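PDB 4GB7: 6-aminohexanoate-dimer hydrolase from Bacillus anthracis, which probably hydrolyses amide or ester bonds as a member of the beta-lactamase-like serine hydrolase family, with 6-aminohexanoate dimer as its presumed substrate. Local coordinates for residues Asn40-Lys45 with Asp50-Trp55. Numbering follows the deposited sequence.
Sequences NNVTKK and DPYLRW
Asn41 OD1 accepts a hydrogen bond from the backbone N of Ser38 and also meets the ring edge of Tyr52, lying in the plane of the ring 3.7 Å from Tyr52 CD2. That edge probably carries a slight positive charge; the amide plane stands 80° to the ring. The backbone O of Asn41 comes obliquely to the same CD2-CE2 flank, out of the ring plane, 3.7 Å from Tyr52 CE2, and accepts a hydrogen bond from Asn46 ND2. With Asn41 ND2 given to Thr36 O, the carboxamide is held at both ends, which should hold its rotation. Pro51, which follows a cis peptide bond, has its CD over one face of the Tyr52 ring, offset toward the rim, 3.8 Å above the plane.

Apolar packing continues toward Trp55. Val42 places CG2 anti to its carbonyl carbon, and from there the methyl reaches both aromatic residues, 3.6 Å from Trp55 CE3 and 4.0 Å from Tyr52 CB. Its CB and CG1 also lie against the six-membered part of the indole, at Trp55 CE3 and CZ3. Tyr52 and Trp55 stand three residues apart, Trp55 N hydrogen-bonds to Tyr52 O at 3.0 Å, and both direct their side chains at the loop. The indole stacks in turn on His59. This is local packing of an N-terminal loop folded back on helix 52-56, at the periphery of the beta-lactamase-like fold.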
loop_
_atom_site.group_PDB
_atom_site.type_symbol
_atom_site.label_atom_id
_atom_site.label_comp_id
_atom_site.label_asym_id
_atom_site.label_seq_id
_atom_site.Cartn_x
_atom_site.Cartn_y
_atom_site.Cartn_z
ATOM N N ASN A 40 2.917 6.978 -25.934
ATOM C CA ASN A 40 3.783 7.850 -26.732
ATOM C C ASN A 40 4.190 9.171 -26.078
ATOM O O ASN A 40 5.182 9.787 -26.488
ATOM C CB ASN A 40 3.094 8.173 -28.058
ATOM C CG ASN A 40 2.770 6.930 -28.865
ATOM O OD1 ASN A 40 3.494 5.927 -28.811
ATOM N ND2 ASN A 40 1.672 6.984 -29.611
ATOM N N ASN A 41 3.430 9.620 -25.078
ATOM C CA ASN A 41 3.750 10.887 -24.422
ATOM C C ASN A 41 4.048 10.848 -22.955
ATOM O O ASN A 41 4.430 11.876 -22.392
ATOM C CB ASN A 41 2.727 11.975 -24.748
ATOM C CG ASN A 41 1.338 11.679 -24.220
ATOM O OD1 ASN A 41 1.182 11.015 -23.219
ATOM N ND2 ASN A 41 0.307 12.227 -24.893
ATOM N N VAL A 42 3.928 9.670 -22.350
ATOM C CA VAL A 42 4.286 9.487 -20.947
ATOM C C VAL A 42 5.762 9.114 -20.864
ATOM O O VAL A 42 6.200 8.166 -21.517
ATOM C CB VAL A 42 3.399 8.414 -20.281
ATOM C CG1 VAL A 42 3.897 8.076 -18.886
ATOM C CG2 VAL A 42 1.964 8.915 -20.201
ATOM N N THR A 43 6.519 9.868 -20.066
ATOM C CA THR A 43 7.993 9.750 -20.035
ATOM C C THR A 43 8.454 9.537 -18.597
ATOM O O THR A 43 7.667 9.730 -17.666
ATOM C CB THR A 43 8.649 11.007 -20.594
ATOM O OG1 THR A 43 8.493 12.093 -19.654
ATOM C CG2 THR A 43 8.016 11.401 -21.936
ATOM N N LYS A 44 9.713 9.154 -18.414
ATOM C CA LYS A 44 10.271 9.051 -17.077
ATOM C C LYS A 44 10.249 10.387 -16.363
ATOM O O LYS A 44 10.256 10.429 -15.141
ATOM C CB LYS A 44 11.686 8.514 -17.064
ATOM C CG LYS A 44 11.806 7.097 -17.562
ATOM C CD LYS A 44 13.230 6.623 -17.390
ATOM C CE LYS A 44 13.386 5.270 -18.077
ATOM N NZ LYS A 44 14.682 4.618 -17.824
ATOM N N LYS A 45 10.185 11.490 -17.121
ATOM C CA LYS A 45 10.169 12.810 -16.514
ATOM C C LYS A 45 8.805 13.151 -15.948
ATOM O O LYS A 45 8.729 13.668 -14.830
ATOM C CB LYS A 45 10.644 13.909 -17.500
ATOM C CG LYS A 45 11.157 15.150 -16.796
ATOM C CD LYS A 45 11.665 16.275 -17.721
ATOM C CE LYS A 45 12.537 15.798 -18.883
ATOM N NZ LYS A 45 11.758 15.186 -20.007
ATOM N N ASP A 50 0.036 15.182 -13.412
ATOM C CA ASP A 50 -1.202 15.294 -14.142
ATOM C C ASP A 50 -0.895 15.911 -15.516
ATOM O O ASP A 50 -0.153 16.896 -15.589
ATOM C CB ASP A 50 -2.206 16.207 -13.402
ATOM C CG ASP A 50 -3.587 16.144 -14.017
ATOM O OD1 ASP A 50 -4.238 15.067 -13.954
ATOM O OD2 ASP A 50 -4.052 17.192 -14.552
ATOM N N PRO A 51 -1.510 15.387 -16.601
ATOM C CA PRO A 51 -2.522 14.321 -16.697
ATOM C C PRO A 51 -1.909 12.932 -16.924
ATOM O O PRO A 51 -2.636 11.930 -16.930
ATOM C CB PRO A 51 -3.283 14.709 -17.951
ATOM C CG PRO A 51 -2.237 15.295 -18.836
ATOM C CD PRO A 51 -1.332 16.062 -17.910
ATOM N N TYR A 52 -0.585 12.902 -17.116
ATOM C CA TYR A 52 0.147 11.674 -17.473
ATOM C C TYR A 52 -0.105 10.558 -16.488
ATOM O O TYR A 52 -0.266 9.387 -16.906
ATOM C CB TYR A 52 1.640 11.941 -17.666
ATOM C CG TYR A 52 1.836 13.082 -18.657
ATOM C CD1 TYR A 52 2.150 14.362 -18.228
ATOM C CD2 TYR A 52 1.631 12.881 -20.015
ATOM C CE1 TYR A 52 2.247 15.409 -19.132
ATOM C CE2 TYR A 52 1.737 13.916 -20.911
ATOM C CZ TYR A 52 2.068 15.165 -20.470
ATOM O OH TYR A 52 2.141 16.172 -21.378
ATOM N N LEU A 53 -0.182 10.902 -15.211
ATOM C CA LEU A 53 -0.375 9.916 -14.154
ATOM C C LEU A 53 -1.695 9.120 -14.313
ATOM O O LEU A 53 -1.803 7.981 -13.949
ATOM C CB LEU A 53 -0.356 10.624 -12.799
ATOM C CG LEU A 53 -0.542 9.801 -11.524
ATOM C CD1 LEU A 53 0.533 8.780 -11.273
ATOM C CD2 LEU A 53 -0.719 10.706 -10.282
ATOM N N ARG A 54 -2.742 9.732 -14.862
ATOM C CA ARG A 54 -3.969 8.986 -15.044
ATOM C C ARG A 54 -3.789 7.776 -15.966
ATOM O O ARG A 54 -4.489 6.784 -15.836
ATOM C CB ARG A 54 -5.073 9.920 -15.570
ATOM C CG ARG A 54 -5.151 11.151 -14.682
ATOM C CD ARG A 54 -6.489 11.589 -14.349
ATOM N NE ARG A 54 -7.222 10.542 -13.674
ATOM C CZ ARG A 54 -8.506 10.648 -13.442
ATOM N NH1 ARG A 54 -9.158 11.701 -13.926
ATOM N NH2 ARG A 54 -9.174 9.661 -12.906
ATOM N N TRP A 55 -2.823 7.877 -16.887
ATOM C CA TRP A 55 -2.416 6.763 -17.737
ATOM C C TRP A 55 -1.385 5.903 -17.073
ATOM O O TRP A 55 -1.513 4.643 -17.054
ATOM C CB TRP A 55 -1.874 7.277 -19.061
ATOM C CG TRP A 55 -1.623 6.179 -20.023
ATOM C CD1 TRP A 55 -2.509 5.618 -20.948
ATOM C CD2 TRP A 55 -0.392 5.444 -20.190
ATOM N NE1 TRP A 55 -1.920 4.578 -21.619
ATOM C CE2 TRP A 55 -0.649 4.430 -21.222
ATOM C CE3 TRP A 55 0.869 5.504 -19.599
ATOM C CZ2 TRP A 55 0.340 3.558 -21.663
ATOM C CZ3 TRP A 55 1.852 4.598 -20.049
ATOM C CH2 TRP A 55 1.578 3.647 -21.047
#